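Endoglucanase (Clostridium thermocellum, PDB 2YIK) probably hydrolyses beta-1,4-glucosidic bonds in cellulose, as a cellulase of glycoside hydrolase family 9. Local coordinates at residues S94-V99 against N176-C181; F123-A128 against I219-A224; T169-S174 against A248-D253; P214-I219 against D253-N258; G261-Q264 against G268-G271. One frame throughout, in Å; residues are numbered along the deposited sequence.

Contact 1. Residues S94-V99 against N176-C181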
# COMPACT_ATOMS: atom_id res chain seq x y z
N SER A 94 -18.26 17.53 20.99
CA SER A 94 -18.46 18.32 22.19
C SER A 94 -17.61 17.82 23.36
O SER A 94 -16.95 18.60 24.04
CB SER A 94 -19.95 18.33 22.57
OG SER A 94 -20.23 19.35 23.50
N SER A 95 -17.61 16.50 23.58
CA SER A 95 -16.84 15.90 24.67
C SER A 95 -15.34 15.80 24.43
O SER A 95 -14.56 15.74 25.39
CB SER A 95 -17.34 14.48 24.96
OG SER A 95 -18.68 14.46 25.39
N ASN A 96 -14.92 15.80 23.17
CA ASN A 96 -13.50 15.65 22.84
C ASN A 96 -12.79 16.82 22.18
O ASN A 96 -11.66 16.67 21.69
CB ASN A 96 -13.32 14.39 21.98
CG ASN A 96 -13.82 13.15 22.67
OD1 ASN A 96 -14.92 12.66 22.38
ND2 ASN A 96 -13.03 12.63 23.60
N ARG A 97 -13.43 17.98 22.18
CA ARG A 97 -12.87 19.16 21.54
C ARG A 97 -11.42 19.52 21.92
O ARG A 97 -10.62 19.88 21.05
CB ARG A 97 -13.77 20.36 21.83
CG ARG A 97 -13.48 21.58 20.99
CD ARG A 97 -14.42 22.72 21.40
NE ARG A 97 -15.82 22.35 21.22
CZ ARG A 97 -16.46 22.35 20.06
NH1 ARG A 97 -15.82 22.73 18.96
NH2 ARG A 97 -17.73 21.97 19.99
N SER A 98 -11.08 19.41 23.20
CA SER A 98 -9.73 19.77 23.63
C SER A 98 -8.64 18.86 23.08
O SER A 98 -7.47 19.25 23.06
CB SER A 98 -9.65 19.82 25.17
OG SER A 98 -10.06 18.60 25.76
N VAL A 99 -9.00 17.66 22.62
CA VAL A 99 -8.02 16.75 22.05
C VAL A 99 -8.06 16.86 20.53
O VAL A 99 -7.02 16.82 19.87
CB VAL A 99 -8.26 15.28 22.50
CG1 VAL A 99 -7.49 14.32 21.60
CG2 VAL A 99 -7.78 15.12 23.94
N ASN A 176 -3.59 7.66 24.24
CA ASN A 176 -4.78 6.95 23.80
C ASN A 176 -5.39 7.60 22.57
O ASN A 176 -5.55 8.82 22.51
CB ASN A 176 -5.83 6.92 24.92
CG ASN A 176 -5.28 6.35 26.20
OD1 ASN A 176 -5.19 7.05 27.21
ND2 ASN A 176 -4.91 5.07 26.17
N VAL A 177 -5.73 6.77 21.58
CA VAL A 177 -6.35 7.26 20.35
C VAL A 177 -7.81 7.63 20.62
O VAL A 177 -8.57 6.83 21.16
CB VAL A 177 -6.30 6.21 19.22
CG1 VAL A 177 -7.07 6.72 18.01
CG2 VAL A 177 -4.86 5.91 18.84
N VAL A 178 -8.18 8.84 20.23
CA VAL A 178 -9.53 9.33 20.42
C VAL A 178 -10.30 9.26 19.09
O VAL A 178 -11.49 8.92 19.06
CB VAL A 178 -9.50 10.79 20.95
CG1 VAL A 178 -10.87 11.42 20.85
CG2 VAL A 178 -9.01 10.79 22.40
N ALA A 179 -9.62 9.58 18.00
CA ALA A 179 -10.21 9.53 16.67
C ALA A 179 -9.11 9.42 15.62
O ALA A 179 -7.98 9.88 15.83
CB ALA A 179 -11.05 10.78 16.42
N PHE A 180 -9.44 8.81 14.49
CA PHE A 180 -8.50 8.66 13.39
C PHE A 180 -9.19 9.03 12.09
O PHE A 180 -10.19 8.42 11.71
CB PHE A 180 -7.98 7.22 13.30
CG PHE A 180 -7.12 6.97 12.09
CD1 PHE A 180 -5.85 7.54 11.98
CD2 PHE A 180 -7.60 6.20 11.02
CE1 PHE A 180 -5.07 7.34 10.84
CE2 PHE A 180 -6.82 6.00 9.88
CZ PHE A 180 -5.56 6.57 9.78
N CYS A 181 -8.68 10.05 11.41
CA CYS A 181 -9.26 10.43 10.14
C CYS A 181 -8.69 9.49 9.10
O CYS A 181 -7.50 9.51 8.80
CB CYS A 181 -8.92 11.87 9.76
SG CYS A 181 -9.58 12.33 8.13

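Contact 2. Residues F123-A128 against I219-A224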
# COMPACT_ATOMS: atom_id res chain seq x y z
N PHE A 123 -8.58 7.42 0.35
CA PHE A 123 -9.28 6.32 1.01
C PHE A 123 -8.31 5.62 1.95
O PHE A 123 -7.21 5.24 1.54
CB PHE A 123 -9.82 5.33 -0.03
CG PHE A 123 -10.92 5.89 -0.90
CD1 PHE A 123 -12.24 5.97 -0.44
CD2 PHE A 123 -10.65 6.29 -2.21
CE1 PHE A 123 -13.27 6.44 -1.26
CE2 PHE A 123 -11.67 6.76 -3.04
CZ PHE A 123 -12.98 6.83 -2.57
N GLY A 124 -8.73 5.44 3.20
CA GLY A 124 -7.87 4.83 4.21
C GLY A 124 -7.35 3.42 4.04
O GLY A 124 -6.17 3.17 4.29
N LEU A 125 -8.20 2.49 3.63
CA LEU A 125 -7.76 1.11 3.47
C LEU A 125 -6.65 0.97 2.44
O LEU A 125 -5.60 0.43 2.74
CB LEU A 125 -8.94 0.18 3.14
CG LEU A 125 -8.71 -1.32 3.31
CD1 LEU A 125 -7.93 -1.60 4.60
CD2 LEU A 125 -10.05 -2.05 3.33
N PRO A 126 -6.86 1.46 1.20
CA PRO A 126 -5.75 1.30 0.25
C PRO A 126 -4.57 2.25 0.54
O PRO A 126 -3.43 1.97 0.17
CB PRO A 126 -6.40 1.56 -1.10
CG PRO A 126 -7.53 2.52 -0.77
CD PRO A 126 -8.08 1.96 0.53
N GLU A 127 -4.83 3.38 1.20
CA GLU A 127 -3.75 4.32 1.53
C GLU A 127 -2.77 3.58 2.46
O GLU A 127 -1.55 3.61 2.25
CB GLU A 127 -4.31 5.56 2.24
CG GLU A 127 -3.30 6.67 2.56
CD GLU A 127 -3.10 7.66 1.41
OE1 GLU A 127 -3.98 7.75 0.54
OE2 GLU A 127 -2.06 8.36 1.38
N ALA A 128 -3.31 2.92 3.48
CA ALA A 128 -2.49 2.17 4.42
C ALA A 128 -1.85 0.96 3.74
O ALA A 128 -0.71 0.60 4.04
CB ALA A 128 -3.32 1.72 5.62
N ILE A 219 -7.88 0.78 11.03
CA ILE A 219 -7.03 1.10 12.18
C ILE A 219 -5.80 0.18 12.17
O ILE A 219 -4.67 0.64 12.31
CB ILE A 219 -7.79 0.93 13.54
CG1 ILE A 219 -8.78 2.08 13.78
CG2 ILE A 219 -6.80 1.03 14.69
CD1 ILE A 219 -9.51 2.51 12.56
N SER A 220 -6.04 -1.12 11.98
CA SER A 220 -4.96 -2.10 11.95
C SER A 220 -4.05 -1.93 10.73
O SER A 220 -2.83 -2.04 10.85
CB SER A 220 -5.53 -3.52 11.96
OG SER A 220 -6.24 -3.77 13.16
N ALA A 221 -4.64 -1.68 9.57
CA ALA A 221 -3.86 -1.50 8.36
C ALA A 221 -2.90 -0.34 8.57
O ALA A 221 -1.73 -0.41 8.17
CB ALA A 221 -4.76 -1.22 7.16
N THR A 222 -3.38 0.71 9.23
CA THR A 222 -2.56 1.88 9.50
C THR A 222 -1.47 1.58 10.54
O THR A 222 -0.33 2.00 10.37
CB THR A 222 -3.40 3.08 9.99
OG1 THR A 222 -4.43 3.36 9.03
CG2 THR A 222 -2.52 4.32 10.13
N ALA A 223 -1.82 0.87 11.60
CA ALA A 223 -0.84 0.54 12.63
C ALA A 223 0.30 -0.29 12.02
O ALA A 223 1.46 -0.12 12.40
CB ALA A 223 -1.50 -0.23 13.78
N ALA A 224 -0.04 -1.18 11.09
CA ALA A 224 0.97 -2.01 10.44
C ALA A 224 1.99 -1.14 9.73
O ALA A 224 3.19 -1.31 9.92
CB ALA A 224 0.31 -2.97 9.45
O HOH W 1 -5.52 4.74 6.78
O HOH W 2 -1.50 -2.08 5.84

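Contact 3. Residues T169-S174 against A248-D253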
# COMPACT_ATOMS: atom_id res chain seq x y z
N THR A 169 -4.11 10.94 13.45
CA THR A 169 -4.39 10.18 14.66
C THR A 169 -4.44 11.17 15.81
O THR A 169 -3.40 11.68 16.24
CB THR A 169 -3.31 9.11 14.94
OG1 THR A 169 -3.13 8.28 13.78
CG2 THR A 169 -3.71 8.24 16.13
N PHE A 170 -5.65 11.44 16.29
CA PHE A 170 -5.86 12.37 17.40
C PHE A 170 -5.84 11.59 18.71
O PHE A 170 -6.74 10.80 18.99
CB PHE A 170 -7.19 13.09 17.19
CG PHE A 170 -7.23 13.90 15.93
CD1 PHE A 170 -7.54 13.30 14.71
CD2 PHE A 170 -6.87 15.25 15.93
CE1 PHE A 170 -7.48 14.01 13.51
CE2 PHE A 170 -6.81 15.97 14.74
CZ PHE A 170 -7.11 15.35 13.53
N ARG A 171 -4.79 11.82 19.50
CA ARG A 171 -4.59 11.13 20.77
C ARG A 171 -4.59 12.08 21.97
O ARG A 171 -4.24 13.25 21.83
CB ARG A 171 -3.25 10.39 20.75
CG ARG A 171 -3.00 9.55 19.51
CD ARG A 171 -1.51 9.27 19.33
NE ARG A 171 -0.99 8.33 20.32
CZ ARG A 171 0.30 8.13 20.56
NH1 ARG A 171 1.22 8.79 19.88
NH2 ARG A 171 0.68 7.23 21.46
N ASP A 172 -4.99 11.59 23.14
CA ASP A 172 -4.94 12.43 24.32
C ASP A 172 -3.48 12.42 24.77
O ASP A 172 -2.66 11.68 24.20
CB ASP A 172 -5.91 11.94 25.41
CG ASP A 172 -5.55 10.58 25.97
OD1 ASP A 172 -4.41 10.10 25.79
OD2 ASP A 172 -6.43 9.98 26.62
N ALA A 173 -3.13 13.24 25.75
CA ALA A 173 -1.75 13.35 26.21
C ALA A 173 -1.13 12.05 26.70
O ALA A 173 0.09 11.93 26.73
CB ALA A 173 -1.63 14.43 27.28
N SER A 174 -1.96 11.09 27.09
CA SER A 174 -1.46 9.80 27.56
C SER A 174 -1.18 8.83 26.40
O SER A 174 -0.71 7.71 26.61
CB SER A 174 -2.47 9.15 28.50
OG SER A 174 -2.22 9.55 29.83
N ALA A 248 1.90 3.46 16.25
CA ALA A 248 1.48 2.12 15.81
C ALA A 248 0.85 1.33 16.95
O ALA A 248 -0.24 0.76 16.81
CB ALA A 248 2.68 1.35 15.23
N LYS A 249 1.54 1.29 18.10
CA LYS A 249 1.05 0.56 19.27
C LYS A 249 -0.28 1.12 19.78
O LYS A 249 -1.14 0.37 20.22
CB LYS A 249 2.06 0.64 20.41
CG LYS A 249 3.39 -0.05 20.19
CD LYS A 249 4.36 0.45 21.26
CE LYS A 249 5.48 -0.53 21.56
NZ LYS A 249 6.34 -0.03 22.70
N ALA A 250 -0.43 2.44 19.73
CA ALA A 250 -1.66 3.09 20.19
C ALA A 250 -2.82 2.72 19.30
O ALA A 250 -3.91 2.41 19.78
CB ALA A 250 -1.47 4.61 20.21
N LEU A 251 -2.60 2.76 17.99
CA LEU A 251 -3.64 2.40 17.04
C LEU A 251 -4.02 0.93 17.25
O LEU A 251 -5.20 0.60 17.34
CB LEU A 251 -3.17 2.65 15.61
CG LEU A 251 -3.14 4.12 15.19
CD1 LEU A 251 -2.28 4.31 13.95
CD2 LEU A 251 -4.57 4.59 14.93
N PHE A 252 -3.02 0.05 17.37
CA PHE A 252 -3.31 -1.36 17.57
C PHE A 252 -4.10 -1.58 18.85
O PHE A 252 -5.01 -2.41 18.88
CB PHE A 252 -2.03 -2.21 17.64
CG PHE A 252 -2.30 -3.69 17.68
CD1 PHE A 252 -2.47 -4.42 16.51
CD2 PHE A 252 -2.42 -4.36 18.91
CE1 PHE A 252 -2.76 -5.80 16.54
CE2 PHE A 252 -2.71 -5.72 18.95
CZ PHE A 252 -2.88 -6.44 17.77
N ASP A 253 -3.76 -0.85 19.90
CA ASP A 253 -4.46 -0.99 21.17
C ASP A 253 -5.91 -0.55 21.04
O ASP A 253 -6.80 -1.13 21.67
CB ASP A 253 -3.78 -0.16 22.26
CG ASP A 253 -4.22 -0.56 23.65
OD1 ASP A 253 -4.05 -1.75 23.99
OD2 ASP A 253 -4.75 0.29 24.39

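Contact 4. Residues P214-I219 against D253-N258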
# COMPACT_ATOMS: atom_id res chain seq x y z
N PRO A 214 -16.99 0.34 15.06
CA PRO A 214 -15.78 -0.37 14.65
C PRO A 214 -15.13 0.14 13.36
O PRO A 214 -15.82 0.59 12.44
CB PRO A 214 -16.25 -1.83 14.50
CG PRO A 214 -17.41 -1.91 15.46
CD PRO A 214 -18.12 -0.60 15.20
N GLY A 215 -13.81 0.06 13.33
CA GLY A 215 -13.05 0.48 12.17
C GLY A 215 -11.76 -0.30 12.19
O GLY A 215 -10.74 0.15 11.69
N THR A 216 -11.84 -1.48 12.79
CA THR A 216 -10.71 -2.38 12.96
C THR A 216 -9.81 -2.61 11.76
O THR A 216 -8.59 -2.60 11.89
CB THR A 216 -11.21 -3.74 13.47
OG1 THR A 216 -12.26 -3.52 14.42
CG2 THR A 216 -10.08 -4.52 14.14
N ASP A 217 -10.40 -2.80 10.58
CA ASP A 217 -9.59 -3.04 9.40
C ASP A 217 -8.67 -1.87 9.07
O ASP A 217 -7.46 -2.06 8.92
CB ASP A 217 -10.48 -3.42 8.20
CG ASP A 217 -11.48 -2.33 7.84
OD1 ASP A 217 -11.94 -1.61 8.76
OD2 ASP A 217 -11.81 -2.20 6.64
N ILE A 218 -9.21 -0.66 8.98
CA ILE A 218 -8.39 0.51 8.66
C ILE A 218 -7.42 0.87 9.79
O ILE A 218 -6.28 1.25 9.53
CB ILE A 218 -9.25 1.76 8.32
CG1 ILE A 218 -9.94 1.59 6.96
CG2 ILE A 218 -8.37 3.00 8.26
CD1 ILE A 218 -11.11 0.67 7.02
N ILE A 219 -7.88 0.78 11.03
CA ILE A 219 -7.03 1.10 12.18
C ILE A 219 -5.80 0.18 12.17
O ILE A 219 -4.67 0.64 12.31
CB ILE A 219 -7.79 0.93 13.54
CG1 ILE A 219 -8.78 2.08 13.78
CG2 ILE A 219 -6.80 1.03 14.69
CD1 ILE A 219 -9.51 2.51 12.56
N ASP A 253 -3.76 -0.85 19.90
CA ASP A 253 -4.46 -0.99 21.17
C ASP A 253 -5.91 -0.55 21.04
O ASP A 253 -6.80 -1.13 21.67
CB ASP A 253 -3.78 -0.16 22.26
CG ASP A 253 -4.22 -0.56 23.65
OD1 ASP A 253 -4.05 -1.75 23.99
OD2 ASP A 253 -4.75 0.29 24.39
N PHE A 254 -6.14 0.46 20.22
CA PHE A 254 -7.48 0.97 19.97
C PHE A 254 -8.26 -0.14 19.24
O PHE A 254 -9.41 -0.42 19.57
CB PHE A 254 -7.39 2.24 19.12
CG PHE A 254 -8.72 2.80 18.69
CD1 PHE A 254 -9.37 2.29 17.56
CD2 PHE A 254 -9.32 3.85 19.38
CE1 PHE A 254 -10.58 2.83 17.12
CE2 PHE A 254 -10.54 4.41 18.95
CZ PHE A 254 -11.17 3.89 17.81
N ALA A 255 -7.63 -0.76 18.25
CA ALA A 255 -8.28 -1.83 17.50
C ALA A 255 -8.56 -3.03 18.40
O ALA A 255 -9.63 -3.62 18.36
CB ALA A 255 -7.41 -2.26 16.31
N GLU A 256 -7.58 -3.37 19.24
CA GLU A 256 -7.72 -4.50 20.15
C GLU A 256 -8.81 -4.32 21.19
O GLU A 256 -9.66 -5.19 21.37
CB GLU A 256 -6.39 -4.75 20.86
CG GLU A 256 -6.41 -5.96 21.77
CD GLU A 256 -5.12 -6.12 22.55
OE1 GLU A 256 -4.07 -5.68 22.06
OE2 GLU A 256 -5.16 -6.72 23.64
N LYS A 257 -8.78 -3.17 21.86
CA LYS A 257 -9.72 -2.83 22.93
C LYS A 257 -11.18 -2.60 22.56
O LYS A 257 -12.07 -2.89 23.35
CB LYS A 257 -9.21 -1.59 23.66
CG LYS A 257 -8.36 -1.88 24.90
CD LYS A 257 -7.31 -2.95 24.65
CE LYS A 257 -6.53 -3.27 25.93
NZ LYS A 257 -5.83 -2.05 26.47
N ASN A 258 -11.42 -2.09 21.36
CA ASN A 258 -12.78 -1.79 20.94
C ASN A 258 -13.46 -2.88 20.11
O ASN A 258 -12.80 -3.75 19.55
CB ASN A 258 -12.79 -0.45 20.20
CG ASN A 258 -12.37 0.72 21.10
OD1 ASN A 258 -11.43 1.46 20.79
ND2 ASN A 258 -13.07 0.88 22.22
O HOH W 3 -11.69 -2.66 17.07

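Contact 5. Residues G261-Q264 against G268-G271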
# COMPACT_ATOMS: atom_id res chain seq x y z
N GLY A 261 -14.92 -4.93 13.71
CA GLY A 261 -15.72 -4.73 12.52
C GLY A 261 -14.95 -3.96 11.47
O GLY A 261 -13.85 -3.47 11.75
N VAL A 262 -15.50 -3.84 10.27
CA VAL A 262 -14.82 -3.08 9.23
C VAL A 262 -15.54 -1.74 9.04
O VAL A 262 -16.71 -1.61 9.37
CB VAL A 262 -14.82 -3.84 7.87
CG1 VAL A 262 -14.12 -5.19 8.03
CG2 VAL A 262 -16.24 -4.03 7.35
N VAL A 263 -14.82 -0.74 8.56
CA VAL A 263 -15.45 0.55 8.32
C VAL A 263 -16.50 0.29 7.23
O VAL A 263 -16.22 -0.34 6.21
CB VAL A 263 -14.41 1.59 7.85
CG1 VAL A 263 -15.12 2.84 7.33
CG2 VAL A 263 -13.50 1.97 9.02
N GLN A 264 -17.72 0.75 7.48
CA GLN A 264 -18.84 0.55 6.56
C GLN A 264 -18.86 1.53 5.39
O GLN A 264 -18.35 2.65 5.50
CB GLN A 264 -20.17 0.64 7.32
CG GLN A 264 -20.32 -0.41 8.41
CD GLN A 264 -20.42 -1.82 7.83
OE1 GLN A 264 -21.36 -2.14 7.11
NE2 GLN A 264 -19.44 -2.67 8.15
N GLY A 268 -17.97 6.32 4.68
CA GLY A 268 -16.87 6.76 3.82
C GLY A 268 -16.42 6.04 2.57
O GLY A 268 -16.40 6.71 1.50
N PRO A 269 -16.26 4.71 2.53
CA PRO A 269 -15.80 4.39 1.19
C PRO A 269 -16.75 3.95 0.12
O PRO A 269 -16.31 3.83 -1.11
CB PRO A 269 -14.77 3.35 1.45
CG PRO A 269 -15.29 2.55 2.62
CD PRO A 269 -16.17 3.57 3.45
N LYS A 270 -18.04 3.95 0.53
CA LYS A 270 -19.26 3.36 -0.00
C LYS A 270 -18.93 2.35 -1.08
O LYS A 270 -18.75 1.19 -0.59
CB LYS A 270 -20.51 4.39 -0.31
CG LYS A 270 -20.35 5.82 0.23
CD LYS A 270 -20.60 6.73 -0.96
CE LYS A 270 -20.49 8.19 -0.54
NZ LYS A 270 -21.19 8.47 0.73
N GLY A 271 -19.03 2.52 -2.41
CA GLY A 271 -18.76 1.33 -3.14
C GLY A 271 -17.37 1.28 -3.73
O GLY A 271 -17.04 0.35 -4.48

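Contact 1. Residues S94-V99 against N176-C181
A backbone bond of 3.0 Å from Val-99 N to Asn-96 O joins the two residues of helix 90-100 that touch Val-178 on strand 177-184. The side chain of Val-178 points at the helix and splits its two methyls between them. CG1, placed anti to the backbone N (chi1 167°), lies against Asn-96, 4.0 Å from its CB and 3.9 Å from its CG. CG2 takes the other partner and comes within 3.9 Å of Val-99 CG1. Both pairs meet at a slant. Val-99 also touches Asp-172 in the loop beyond strand 169-171. Behind the valine, Val-178 and Ala-179 are both paired through their backbones with Phe-170 on that neighbouring strand, so the two together oppose a single residue in a classic beta bulge, at the very point where the strand meets the helix. No hydrogen bond runs directly between the two segments. What joins the helix to strand 177-184 here is therefore dispersion between a few partly exposed side chains, while the backbone N of Val-178 bonds within its own sheet.

Contact 2. Residues F123-A128 against I219-A224
Gly-124, in the first turn of helix 124-140, reaches the other helix through water: one molecule donates both to Gly-124 O at 3.0 Å and to Thr-222 OG1 at 2.9 Å. That hydroxyl is also bonded to the carbonyl O of Ile-218, one turn back in its own helix, and so serves two partners. Next comes Leu-125. Its CB starts away from the neighbouring helix, but CG stands anti to the backbone N (chi1 -165°), and the branch returns far enough for CD1 to lie 4.1 Å from Ala-221 CB. One turn on from Gly-124, Ala-128 makes the tightest contact, methyl against methyl, with its CB 3.6 Å from Ala-221 CB. The same CB lies 3.7 Å from Thr-222 N, so it rests on the backbone as well. A second water gives a sound bond to Ala-221 O and a weak one to Ala-128 O. With small residues between them, the axes of 124-128 and 219-224 come within 8.7 Å, at 19° and running the same way, consistent with two helices of one layer in the (alpha/alpha)6 barrel of this family. Phe-165 of helix 151-167 and Leu-251 of helix 238-257 both touch Thr-222, and helix 279-293 meets Ser-220 and Ala-224.

Contact 3. Residues T169-S174 against A248-D253
Arg-171 brings the end of its side chain obliquely against the methyl of Ala-250. The guanidinium is slanted to that methyl, with NH2 3.6 Å and NE 3.8 Å from Ala-250 CB, so the group rests on carbon here while its charge is used elsewhere. A bend at chi3 (71°) turns the guanidinium over to Ala-250 after the chain has crossed from the strand. Asp-246 forms a salt bridge with NH1, the carbonyl O of Gly-175 takes NE, and Tyr-247 supplies a cation-pi contact. The apolar touch on Ala-250 is thus part of a group whose position several polar and aromatic partners define.

Strand 169-171 and strand 177-184 form an antiparallel beta hairpin, and helix 238-257 packs across one face of it. Alternation along the strand puts Thr-169 and Arg-171 on that face, whereas Phe-170 lies on the other. Val-177 of the second strand touches both Thr-169 and Arg-171 and also reaches Ala-250, filling in beside them.

The next helix residue, Leu-251, extends its branched end to Thr-169. CG stands anti to the carbonyl carbon (chi1 -75°), which brings CD2 to 3.9 Å from Thr-169 CG2. The two side chains meet at a slant. The threonine hydroxyl also lies beside the leucine methyls, with OG1 4.1 Å from both Leu-251 CD1 and Leu-251 CD2, and it bonds to the carbonyl O of Phe-165. On its other flank the leucine packs against Thr-222, Ala-223 and Leu-226 of helix 216-233.

Contact 4. Residues P214-I219 against D253-N258
Ile-219 and Phe-254 bring their side chains together at about a right angle, the isoleucine meeting the ring obliquely on its CD1-CE1 side. Ile-219 CG1 lies 3.8 Å from Phe-254 CD1. The ring comes across because Phe-254 has CG anti to its backbone N (chi1 175°); its CB alone does not aim at the partner helix. The second branch of Ile-219 points at the next residue, with CG2 3.7 Å from Ala-255 CB, so the isoleucine straddles Phe-254 and Ala-255. One turn earlier, Thr-216 adds its methyl, CG2 standing 4.1 Å from the same alanine CB. Its hydroxyl is directed differently: OG1 bonds with Gly-261 N and sits 2.8 Å from a water that also lies within hydrogen-bonding distance of Ala-255 O and Asn-258 O. That water links the start of one helix to the end of the other. Ile-209 of strand 206-209 touches both Ile-219 and Phe-254, and Tyr-282 of helix 279-293 touches both Thr-216 and Ala-255. The opening turn of helix 216-233 thus packs on the closing turns of helix 238-257, as expected of consecutive antiparallel helices in an (alpha/alpha)6 barrel.

Contact 5. Residues G261-Q264 against G268-G271
The long connection from helix 238-257 to helix 279-293 bends soon after its start, bringing Val-263 and Gln-264 against Pro-269. The proline ring presents CD to both. Val-263 CG1, anti to the backbone N (chi1 168°), stands 4.1 Å from Pro-269 CD and crosses the ring at a slant. Gln-264 uses its backbone here: its O lies 3.1 Å from Pro-269 CD, a close approach of a carbonyl to a ring carbon bonded to nitrogen. The glutamine side chain heads the other way and folds back on its own segment, NE2 donating to Val-262 O over 3.2 Å. This bond is fairly straight at the hydrogen (160°), but the donor stands 44° out of the carbonyl plane. Gly-268, just before the proline, has backbone angles that suit glycine, since a CB would press on the preceding carbonyl O. No hydrogen bond directly joins the two segments. Their meeting rests on van der Waals contact round one CH2, probably polarised by the adjoining nitrogen, while Asp-217 on the Val-263 side and Gln-183 on the Gly-268 side supply polar bonds from outside the pair.

Helix 216-233 joins contacts 2 and 4, which share Ile-219 and have centres 11 Å apart; helix 238-257 likewise joins contacts 3 and 4 through Asp-253. Contacts 1 and 3 both use one hairpin, 10 Å between centres, with Val-178 facing helix 90-100. Contact 5 hangs on contact 4, Val-263 N lying 3.0 Å from Asp-217 OD1 and Gly-261 N 3.1 Å from Thr-216 OG1. Contacts 1 and 5 do not meet, their nearest atoms being about 8 Å apart. None contains the predicted active-site residue His-451 or a metal ligand, but Ser-220 and Asp-217 touch the calcium ligand Asp-281, and the side chain of Leu-125 is about 5 Å from a bound calcium ion.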